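Local structure of Lys-gingipain catalytic subunit (Porphyromonas gingivalis, 6I9A) at residues 139-150 / 362-372; 329-337 / 350-359. The protein cleaves proteins after lysine as a secreted cysteine protease of Porphyromonas gingivalis, with substrates that include haemoglobin, collagen and immunoglobulins. All coordinates share one frame; numbering follows the deposited sequence.

Interaction 1: 139-150 / 362-372; sequences YEKATMPDKSYL and DGSVMPYRAMP
A first torsion of -174° sets the Tyr139 ring beside its own carbonyl carbon, and one of -52° sets the Tyr368 ring beside its own backbone N. The two rings run antiparallel past one another, and each hydroxyl meets the backbone of the other residue. Tyr368 OH donates to Tyr139 O at 2.8 Å, near the end of helix 126-141. Tyr368 N donates to Tyr139 OH at 2.9 Å. Between these bonds the rings overlap obliquely, planes 31° apart, with Tyr368 CE2 over one face of Tyr139. Water 1 joins Tyr139 OH to Tyr368 O.

Just past this pair, Ala142 has positive phi and closes the helix as the C-prime residue of a Schellman motif. Leu150 then continues the apolar contact. Its CD1 lies 3.7 Å from Pro372 CD and also touches the Tyr368 ring. The methyl CE of Met371 covers the backbone at Lys147 O.

On the other flank, Glu140 OE2 passes 3.6 Å from Val365 CG2. Two waters donate to this oxygen, and they reach Met366 N and Ser364 O. Glu140 OE1 is bound by Trp34 and Lys35. Lys35 also makes a salt bridge with Asp362, which would offset the charge of two carboxylates 4.5 Å apart (Glu140 OE1 to Asp362 OD2).

The contact fastens the chain after strand 357-361 to a helix end of the C25 peptidase domain. Its paired tyrosine bonds would fix both ring positions, while waters satisfy Glu140 OE2, and Trp34 and Lys35 satisfy OE1.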
loop_
_atom_site.group_PDB
_atom_site.type_symbol
_atom_site.label_atom_id
_atom_site.label_comp_id
_atom_site.label_asym_id
_atom_site.label_seq_id
_atom_site.Cartn_x
_atom_site.Cartn_y
_atom_site.Cartn_z
ATOM N N TYR A 139 -5.932 -6.307 10.087
ATOM C CA TYR A 139 -5.121 -6.999 9.103
ATOM C C TYR A 139 -3.660 -7.102 9.534
ATOM O O TYR A 139 -3.051 -8.187 9.512
ATOM C CB TYR A 139 -5.226 -6.251 7.750
ATOM C CG TYR A 139 -4.526 -6.986 6.624
ATOM C CD1 TYR A 139 -5.194 -7.975 5.889
ATOM C CD2 TYR A 139 -3.198 -6.703 6.295
ATOM C CE1 TYR A 139 -4.562 -8.655 4.878
ATOM C CE2 TYR A 139 -2.556 -7.382 5.271
ATOM C CZ TYR A 139 -3.252 -8.328 4.544
ATOM O OH TYR A 139 -2.623 -8.977 3.516
ATOM N N GLU A 140 -3.074 -5.980 9.979
ATOM C CA GLU A 140 -1.644 -5.942 10.324
ATOM C C GLU A 140 -1.310 -6.653 11.639
ATOM O O GLU A 140 -0.214 -7.204 11.775
ATOM C CB GLU A 140 -1.146 -4.493 10.410
ATOM C CG GLU A 140 -1.222 -3.758 9.083
ATOM C CD GLU A 140 -0.294 -2.556 9.116
ATOM O OE1 GLU A 140 -0.475 -1.671 9.980
ATOM O OE2 GLU A 140 0.607 -2.469 8.248
ATOM N N LYS A 141 -2.239 -6.608 12.602
ATOM C CA LYS A 141 -2.052 -7.328 13.868
ATOM C C LYS A 141 -2.511 -8.773 13.722
ATOM O O LYS A 141 -2.281 -9.592 14.637
ATOM C CB LYS A 141 -2.842 -6.671 14.992
ATOM C CG LYS A 141 -2.291 -5.285 15.322
ATOM C CD LYS A 141 -3.067 -4.748 16.526
ATOM C CE LYS A 141 -2.503 -3.470 17.068
ATOM N NZ LYS A 141 -3.063 -3.224 18.452
ATOM N N ALA A 142 -3.141 -9.120 12.563
ATOM C CA ALA A 142 -3.613 -10.480 12.274
ATOM C C ALA A 142 -4.504 -11.023 13.374
ATOM O O ALA A 142 -4.351 -12.151 13.826
ATOM C CB ALA A 142 -2.446 -11.427 11.995
ATOM N N THR A 143 -5.515 -10.202 13.731
ATOM C CA THR A 143 -6.478 -10.585 14.782
ATOM C C THR A 143 -7.772 -11.118 14.176
ATOM O O THR A 143 -8.748 -11.328 14.911
ATOM C CB THR A 143 -6.763 -9.367 15.675
ATOM O OG1 THR A 143 -7.265 -8.333 14.837
ATOM C CG2 THR A 143 -5.557 -8.934 16.478
ATOM N N MET A 144 -7.799 -11.387 12.851
ATOM C CA MET A 144 -9.026 -11.905 12.252
ATOM C C MET A 144 -9.273 -13.346 12.713
ATOM O O MET A 144 -8.316 -14.138 12.819
ATOM C CB MET A 144 -8.941 -11.822 10.703
ATOM C CG MET A 144 -7.886 -12.712 10.067
ATOM S SD MET A 144 -6.147 -12.143 10.189
ATOM C CE MET A 144 -6.099 -10.766 9.026
ATOM N N PRO A 145 -10.568 -13.717 12.908
ATOM C CA PRO A 145 -10.894 -15.121 13.313
ATOM C C PRO A 145 -10.904 -16.158 12.161
ATOM O O PRO A 145 -10.931 -17.375 12.440
ATOM C CB PRO A 145 -12.297 -15.004 13.899
ATOM C CG PRO A 145 -12.922 -13.850 13.177
ATOM C CD PRO A 145 -11.761 -12.844 12.951
ATOM N N ASP A 146 -10.958 -15.715 10.894
ATOM C CA ASP A 146 -10.904 -16.647 9.750
ATOM C C ASP A 146 -9.667 -16.265 8.915
ATOM O O ASP A 146 -9.853 -15.730 7.809
ATOM C CB ASP A 146 -12.221 -16.671 8.894
ATOM C CG ASP A 146 -12.125 -17.626 7.684
ATOM O OD1 ASP A 146 -11.246 -18.486 7.693
ATOM O OD2 ASP A 146 -12.952 -17.486 6.708
ATOM N N LYS A 147 -8.477 -16.813 9.291
ATOM C CA LYS A 147 -7.249 -16.514 8.473
ATOM C C LYS A 147 -7.263 -17.244 7.137
ATOM O O LYS A 147 -6.504 -16.852 6.241
ATOM C CB LYS A 147 -5.974 -16.810 9.281
ATOM C CG LYS A 147 -5.945 -15.919 10.531
ATOM C CD LYS A 147 -4.783 -16.222 11.411
ATOM C CE LYS A 147 -4.613 -15.171 12.498
ATOM N NZ LYS A 147 -5.751 -15.098 13.494
ATOM N N SER A 148 -8.127 -18.255 6.969
ATOM C CA SER A 148 -8.158 -18.969 5.684
ATOM C C SER A 148 -8.523 -18.037 4.501
ATOM O O SER A 148 -8.187 -18.373 3.368
ATOM C CB SER A 148 -9.111 -20.153 5.731
ATOM O OG SER A 148 -10.454 -19.732 5.650
ATOM N N TYR A 149 -9.191 -16.911 4.760
ATOM C CA TYR A 149 -9.562 -15.996 3.663
ATOM C C TYR A 149 -8.284 -15.483 2.983
ATOM O O TYR A 149 -8.337 -15.047 1.835
ATOM C CB TYR A 149 -10.495 -14.878 4.119
ATOM C CG TYR A 149 -9.813 -13.580 4.502
ATOM C CD1 TYR A 149 -9.193 -13.425 5.746
ATOM C CD2 TYR A 149 -9.775 -12.512 3.619
ATOM C CE1 TYR A 149 -8.558 -12.242 6.088
ATOM C CE2 TYR A 149 -9.134 -11.327 3.941
ATOM C CZ TYR A 149 -8.539 -11.187 5.185
ATOM O OH TYR A 149 -7.886 -10.035 5.564
ATOM N N LEU A 150 -7.178 -15.435 3.715
ATOM C CA LEU A 150 -5.912 -14.926 3.183
ATOM C C LEU A 150 -5.390 -15.822 2.053
ATOM O O LEU A 150 -4.549 -15.389 1.242
ATOM C CB LEU A 150 -4.875 -14.858 4.304
ATOM C CG LEU A 150 -5.175 -13.844 5.386
ATOM C CD1 LEU A 150 -4.164 -13.917 6.507
ATOM C CD2 LEU A 150 -5.195 -12.412 4.824
ATOM N N ASP A 362 -4.314 2.590 3.396
ATOM C CA ASP A 362 -2.980 2.584 3.989
ATOM C C ASP A 362 -1.964 1.868 3.112
ATOM O O ASP A 362 -1.872 0.632 3.058
ATOM C CB ASP A 362 -3.070 1.941 5.378
ATOM C CG ASP A 362 -1.761 2.015 6.162
ATOM O OD1 ASP A 362 -0.731 2.427 5.570
ATOM O OD2 ASP A 362 -1.783 1.704 7.381
ATOM N N GLY A 363 -1.146 2.671 2.438
ATOM C CA GLY A 363 -0.109 2.176 1.552
ATOM C C GLY A 363 1.102 1.571 2.237
ATOM O O GLY A 363 1.933 0.899 1.607
ATOM N N SER A 364 1.201 1.767 3.575
ATOM C CA SER A 364 2.322 1.212 4.344
ATOM C C SER A 364 2.096 -0.214 4.798
ATOM O O SER A 364 2.999 -0.828 5.355
ATOM C CB SER A 364 2.681 2.102 5.535
ATOM O OG SER A 364 1.717 2.014 6.576
ATOM N N VAL A 365 0.898 -0.772 4.561
ATOM C CA VAL A 365 0.639 -2.188 4.907
ATOM C C VAL A 365 1.537 -3.059 4.039
ATOM O O VAL A 365 1.746 -2.792 2.831
ATOM C CB VAL A 365 -0.849 -2.516 4.665
ATOM C CG1 VAL A 365 -1.111 -4.027 4.771
ATOM C CG2 VAL A 365 -1.750 -1.747 5.629
ATOM N N MET A 366 2.026 -4.150 4.609
ATOM C CA MET A 366 2.731 -5.211 3.927
ATOM C C MET A 366 1.749 -6.352 3.666
ATOM O O MET A 366 1.439 -7.121 4.586
ATOM C CB MET A 366 3.932 -5.738 4.731
ATOM C CG MET A 366 5.058 -4.756 4.778
ATOM S SD MET A 366 6.569 -5.622 5.176
ATOM C CE MET A 366 7.717 -4.250 5.217
ATOM N N PRO A 367 1.210 -6.505 2.468
ATOM C CA PRO A 367 0.216 -7.558 2.260
ATOM C C PRO A 367 0.842 -8.923 2.412
ATOM O O PRO A 367 1.945 -9.210 1.930
ATOM C CB PRO A 367 -0.289 -7.333 0.813
ATOM C CG PRO A 367 0.053 -5.862 0.546
ATOM C CD PRO A 367 1.381 -5.679 1.251
ATOM N N TYR A 368 0.058 -9.838 3.022
ATOM C CA TYR A 368 0.461 -11.246 3.060
ATOM C C TYR A 368 0.328 -11.846 1.645
ATOM O O TYR A 368 -0.328 -11.274 0.753
ATOM C CB TYR A 368 -0.447 -12.032 4.067
ATOM C CG TYR A 368 -0.513 -11.380 5.429
ATOM C CD1 TYR A 368 0.638 -11.196 6.191
ATOM C CD2 TYR A 368 -1.723 -10.944 5.953
ATOM C CE1 TYR A 368 0.582 -10.587 7.439
ATOM C CE2 TYR A 368 -1.802 -10.336 7.203
ATOM C CZ TYR A 368 -0.634 -10.131 7.932
ATOM O OH TYR A 368 -0.638 -9.475 9.143
ATOM N N ARG A 369 0.988 -12.977 1.437
ATOM C CA ARG A 369 0.933 -13.704 0.180
ATOM C C ARG A 369 0.498 -15.104 0.527
ATOM O O ARG A 369 1.322 -15.951 0.911
ATOM C CB ARG A 369 2.275 -13.667 -0.527
ATOM C CG ARG A 369 2.654 -12.275 -1.040
ATOM C CD ARG A 369 4.059 -12.283 -1.731
ATOM N NE ARG A 369 5.172 -12.505 -0.800
ATOM C CZ ARG A 369 5.788 -11.536 -0.137
ATOM N NH1 ARG A 369 5.347 -10.301 -0.210
ATOM N NH2 ARG A 369 6.805 -11.822 0.693
ATOM N N ALA A 370 -0.804 -15.340 0.449
ATOM C CA ALA A 370 -1.469 -16.549 0.974
ATOM C C ALA A 370 -1.272 -16.581 2.517
ATOM O O ALA A 370 -1.267 -15.508 3.131
ATOM C CB ALA A 370 -0.997 -17.807 0.247
ATOM N N MET A 371 -1.239 -17.770 3.150
ATOM C CA MET A 371 -1.173 -17.769 4.609
ATOM C C MET A 371 0.196 -17.305 5.087
ATOM O O MET A 371 1.205 -17.928 4.777
ATOM C CB MET A 371 -1.456 -19.165 5.152
ATOM C CG MET A 371 -1.478 -19.223 6.673
ATOM S SD MET A 371 -2.871 -18.364 7.417
ATOM C CE MET A 371 -4.235 -19.420 6.911
ATOM N N PRO A 372 0.270 -16.254 5.910
ATOM C CA PRO A 372 1.604 -15.810 6.377
ATOM C C PRO A 372 2.217 -16.844 7.339
ATOM O O PRO A 372 1.513 -17.635 7.981
ATOM C CB PRO A 372 1.323 -14.476 7.060
ATOM C CG PRO A 372 -0.156 -14.600 7.507
ATOM C CD PRO A 372 -0.804 -15.349 6.357
HETATM O O HOH W 1 -2.904 -10.824 1.838
HETATM O O HOH W 2 1.763 -4.692 7.434
HETATM O O HOH W 3 2.733 -0.871 8.220
HETATM O O HOH W 4 -2.704 -13.435 1.672
#

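Interaction 2: 329-337 / 350-359; sequences MWAGNLAAT and AHYYWEAYHV
Trp354 of helix 350-356 is a knob set into a hole formed by Trp330, Asn333, Leu334 and Thr337 of helix 325-342. The packing is that of an antiparallel helix pair. The axes of 329-337 and 350-356 approach to 9.2 Å, with directions at 167°. The pair lies in the C25 peptidase domain, beside the mixed sheet that ends in strand 357-361.

The indole of Trp354 is held on three sides. Its outer edge, at CZ3 and CH2, points at the face of Trp330. This is an edge-to-face pair with the planes at 73°, and CH2 stands over the centre of the Trp330 ring. Trp330 NE1 itself bonds to His6 O. Over one face of Trp354 comes Asn333 CB, a CH-pi contact 3.5 Å from the centroid of the six-membered ring. Asn333 ND2 follows it and lies 3.4 Å from Trp354 CE3. The Asn333 amide is steeply inclined to the indole, and its OD1 accepts from Trp291. At its pyrrole N-H, Trp354 NE1 donates to Thr337 OG1 at 3.0 Å, with OG1 tilted out of the ring plane. Thr337 OG1 in turn donates to Asn333 O. It can do so because OG1 stands beside the backbone N (chi1 -57°), which turns it back along its own helix.

Towards the strand, Met329 SD lies over the backbone of His358 and touches Val359 CG2. Tyr353 and Tyr357 both bond through their hydroxyls to Asp288. The side chain of Tyr353 is about 6 Å from the bound inhibitor KYT-36, and that of Trp354 about 4 Å from the side chain of Phe113, a calcium ligand. Water 5 bridges the two segments: it donates to Trp354 O and, at 2.7 Å, to Tyr357 O, and accepts a weak bond from Asn333 ND2 at 2.9 Å.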
loop_
_atom_site.group_PDB
_atom_site.type_symbol
_atom_site.label_atom_id
_atom_site.label_comp_id
_atom_site.label_asym_id
_atom_site.label_seq_id
_atom_site.Cartn_x
_atom_site.Cartn_y
_atom_site.Cartn_z
ATOM N N MET A 329 2.195 -0.520 -6.488
ATOM C CA MET A 329 1.891 0.561 -7.443
ATOM C C MET A 329 3.168 1.101 -8.095
ATOM O O MET A 329 3.206 1.337 -9.292
ATOM C CB MET A 329 1.127 1.660 -6.703
ATOM C CG MET A 329 0.723 2.821 -7.608
ATOM S SD MET A 329 -0.259 4.056 -6.757
ATOM C CE MET A 329 1.010 5.026 -5.930
ATOM N N TRP A 330 4.219 1.259 -7.282
ATOM C CA TRP A 330 5.514 1.754 -7.746
ATOM C C TRP A 330 6.039 0.833 -8.843
ATOM O O TRP A 330 6.469 1.286 -9.900
ATOM C CB TRP A 330 6.473 1.752 -6.546
ATOM C CG TRP A 330 7.790 2.386 -6.864
ATOM C CD1 TRP A 330 8.894 1.772 -7.368
ATOM C CD2 TRP A 330 8.148 3.736 -6.618
ATOM N NE1 TRP A 330 9.934 2.700 -7.475
ATOM C CE2 TRP A 330 9.493 3.902 -7.013
ATOM C CE3 TRP A 330 7.450 4.824 -6.115
ATOM C CZ2 TRP A 330 10.151 5.147 -6.905
ATOM C CZ3 TRP A 330 8.088 6.034 -6.008
ATOM C CH2 TRP A 330 9.413 6.184 -6.405
ATOM N N ALA A 331 6.039 -0.484 -8.607
ATOM C CA ALA A 331 6.537 -1.463 -9.581
ATOM C C ALA A 331 5.736 -1.379 -10.883
ATOM O O ALA A 331 6.309 -1.467 -11.974
ATOM C CB ALA A 331 6.450 -2.870 -8.979
ATOM N N GLY A 332 4.407 -1.235 -10.793
ATOM C CA GLY A 332 3.605 -1.112 -12.018
ATOM C C GLY A 332 4.009 0.098 -12.806
ATOM O O GLY A 332 4.210 0.048 -14.029
ATOM N N ASN A 333 4.175 1.231 -12.104
ATOM C CA ASN A 333 4.588 2.442 -12.805
ATOM C C ASN A 333 5.990 2.332 -13.373
ATOM O O ASN A 333 6.231 2.856 -14.466
ATOM C CB ASN A 333 4.481 3.642 -11.876
ATOM C CG ASN A 333 3.078 4.042 -11.489
ATOM O OD1 ASN A 333 2.084 3.569 -12.061
ATOM N ND2 ASN A 333 3.000 4.922 -10.467
ATOM N N LEU A 334 6.898 1.610 -12.690
ATOM C CA LEU A 334 8.224 1.395 -13.259
ATOM C C LEU A 334 8.132 0.614 -14.550
ATOM O O LEU A 334 8.830 0.912 -15.511
ATOM C CB LEU A 334 9.118 0.611 -12.289
ATOM C CG LEU A 334 9.606 1.327 -11.034
ATOM C CD1 LEU A 334 10.424 0.334 -10.211
ATOM C CD2 LEU A 334 10.508 2.528 -11.391
ATOM N N ALA A 335 7.267 -0.418 -14.577
ATOM C CA ALA A 335 7.144 -1.223 -15.794
ATOM C C ALA A 335 6.585 -0.374 -16.946
ATOM O O ALA A 335 7.069 -0.505 -18.088
ATOM C CB ALA A 335 6.234 -2.423 -15.515
ATOM N N ALA A 336 5.572 0.467 -16.676
ATOM C CA ALA A 336 5.050 1.311 -17.737
ATOM C C ALA A 336 6.142 2.280 -18.226
ATOM O O ALA A 336 6.182 2.637 -19.412
ATOM C CB ALA A 336 3.848 2.083 -17.216
ATOM N N THR A 337 7.030 2.729 -17.299
ATOM C CA THR A 337 8.102 3.634 -17.680
ATOM C C THR A 337 9.130 2.872 -18.502
ATOM O O THR A 337 9.623 3.383 -19.545
ATOM C CB THR A 337 8.747 4.215 -16.399
ATOM O OG1 THR A 337 7.724 4.873 -15.621
ATOM C CG2 THR A 337 9.786 5.264 -16.735
ATOM N N ALA A 350 4.841 7.721 -19.430
ATOM C CA ALA A 350 5.185 7.468 -18.040
ATOM C C ALA A 350 4.742 8.614 -17.146
ATOM O O ALA A 350 4.273 8.341 -16.015
ATOM C CB ALA A 350 6.686 7.259 -17.901
ATOM N N HIS A 351 5.012 9.864 -17.523
ATOM C CA HIS A 351 4.691 10.971 -16.636
ATOM C C HIS A 351 3.189 10.903 -16.231
ATOM O O HIS A 351 2.835 11.060 -15.053
ATOM C CB HIS A 351 5.067 12.287 -17.318
ATOM C CG HIS A 351 4.990 13.488 -16.434
ATOM N ND1 HIS A 351 5.498 14.703 -16.887
ATOM C CD2 HIS A 351 4.545 13.659 -15.165
ATOM C CE1 HIS A 351 5.311 15.582 -15.902
ATOM N NE2 HIS A 351 4.754 14.999 -14.830
ATOM N N TYR A 352 2.329 10.702 -17.224
ATOM C CA TYR A 352 0.914 10.545 -16.972
ATOM C C TYR A 352 0.665 9.464 -15.911
ATOM O O TYR A 352 -0.131 9.659 -15.000
ATOM C CB TYR A 352 0.220 10.201 -18.297
ATOM C CG TYR A 352 -1.278 10.065 -18.218
ATOM C CD1 TYR A 352 -1.866 8.916 -17.708
ATOM C CD2 TYR A 352 -2.115 11.033 -18.768
ATOM C CE1 TYR A 352 -3.246 8.750 -17.709
ATOM C CE2 TYR A 352 -3.496 10.874 -18.776
ATOM C CZ TYR A 352 -4.057 9.738 -18.248
ATOM O OH TYR A 352 -5.422 9.585 -18.333
ATOM N N TYR A 353 1.316 8.288 -16.066
ATOM C CA TYR A 353 1.089 7.178 -15.105
ATOM C C TYR A 353 1.510 7.543 -13.691
ATOM O O TYR A 353 0.770 7.232 -12.742
ATOM C CB TYR A 353 1.760 5.867 -15.565
ATOM C CG TYR A 353 0.709 4.987 -16.228
ATOM C CD1 TYR A 353 0.337 3.767 -15.670
ATOM C CD2 TYR A 353 0.005 5.433 -17.349
ATOM C CE1 TYR A 353 -0.711 3.020 -16.205
ATOM C CE2 TYR A 353 -1.085 4.727 -17.845
ATOM C CZ TYR A 353 -1.435 3.525 -17.268
ATOM O OH TYR A 353 -2.495 2.831 -17.782
ATOM N N TRP A 354 2.649 8.243 -13.522
ATOM C CA TRP A 354 3.051 8.646 -12.167
ATOM C C TRP A 354 2.051 9.625 -11.595
ATOM O O TRP A 354 1.819 9.585 -10.382
ATOM C CB TRP A 354 4.479 9.194 -12.197
ATOM C CG TRP A 354 5.511 8.120 -12.404
ATOM C CD1 TRP A 354 6.122 7.766 -13.587
ATOM C CD2 TRP A 354 5.975 7.190 -11.410
ATOM N NE1 TRP A 354 6.959 6.695 -13.382
ATOM C CE2 TRP A 354 6.889 6.311 -12.047
ATOM C CE3 TRP A 354 5.680 7.000 -10.052
ATOM C CZ2 TRP A 354 7.546 5.281 -11.353
ATOM C CZ3 TRP A 354 6.347 6.008 -9.369
ATOM C CH2 TRP A 354 7.247 5.133 -10.012
ATOM N N GLU A 355 1.431 10.505 -12.411
ATOM C CA GLU A 355 0.373 11.389 -11.929
ATOM C C GLU A 355 -0.961 10.654 -11.692
ATOM O O GLU A 355 -1.806 11.147 -10.933
ATOM C CB GLU A 355 0.099 12.493 -12.953
ATOM C CG GLU A 355 1.164 13.578 -13.062
ATOM C CD GLU A 355 0.797 14.674 -14.038
ATOM O OE1 GLU A 355 -0.083 14.467 -14.907
ATOM O OE2 GLU A 355 1.382 15.770 -13.911
ATOM N N ALA A 356 -1.195 9.562 -12.420
ATOM C CA ALA A 356 -2.505 8.924 -12.458
ATOM C C ALA A 356 -2.804 8.013 -11.260
ATOM O O ALA A 356 -3.865 8.097 -10.652
ATOM C CB ALA A 356 -2.631 8.089 -13.740
ATOM N N TYR A 357 -1.883 7.066 -10.993
ATOM C CA TYR A 357 -2.153 6.024 -9.995
ATOM C C TYR A 357 -1.975 6.528 -8.588
ATOM O O TYR A 357 -1.033 7.307 -8.285
ATOM C CB TYR A 357 -1.328 4.781 -10.293
ATOM C CG TYR A 357 -2.060 3.813 -11.216
ATOM C CD1 TYR A 357 -1.982 3.930 -12.609
ATOM C CD2 TYR A 357 -2.896 2.830 -10.699
ATOM C CE1 TYR A 357 -2.694 3.069 -13.441
ATOM C CE2 TYR A 357 -3.584 1.957 -11.531
ATOM C CZ TYR A 357 -3.470 2.072 -12.898
ATOM O OH TYR A 357 -4.156 1.160 -13.668
ATOM N N HIS A 358 -2.877 6.103 -7.713
ATOM C CA HIS A 358 -2.846 6.482 -6.302
ATOM C C HIS A 358 -3.143 5.304 -5.432
ATOM O O HIS A 358 -3.865 4.388 -5.830
ATOM C CB HIS A 358 -3.944 7.548 -6.044
ATOM C CG HIS A 358 -3.616 8.894 -6.634
ATOM N ND1 HIS A 358 -3.758 9.150 -7.973
ATOM C CD2 HIS A 358 -3.100 10.003 -6.036
ATOM C CE1 HIS A 358 -3.332 10.408 -8.158
ATOM N NE2 HIS A 358 -2.919 10.957 -7.014
ATOM N N VAL A 359 -2.661 5.418 -4.173
ATOM C CA VAL A 359 -3.116 4.573 -3.090
ATOM C C VAL A 359 -4.116 5.382 -2.244
ATOM O O VAL A 359 -3.774 6.475 -1.751
ATOM C CB VAL A 359 -1.969 4.081 -2.191
ATOM C CG1 VAL A 359 -2.548 3.234 -1.033
ATOM C CG2 VAL A 359 -0.935 3.243 -2.977
HETATM O O HOH W 5 1.529 7.071 -9.177
#

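Both contacts are buried, and they lie on opposite sides of the chain's centre, about 25 Å apart between their centres. They share a run of chain: 350-359 enters edge strand 357-361, and the loop 362-372 follows it. Interaction 2 joins neighbours in sequence, helix against helix and the start of a strand. Interaction 1 spans 211 intervening residues and ties an irregular loop to a helix end. The chemistry differs too. Interaction 2 packs largely around one indole, with a single direct hydrogen bond across. In interaction 1 a tyrosine hydroxyl from each side meets backbone of the other, and four waters bridge further polar groups. Interaction 2 lies near calcium sites and the inhibitor; interaction 1 is away from the annotated sites.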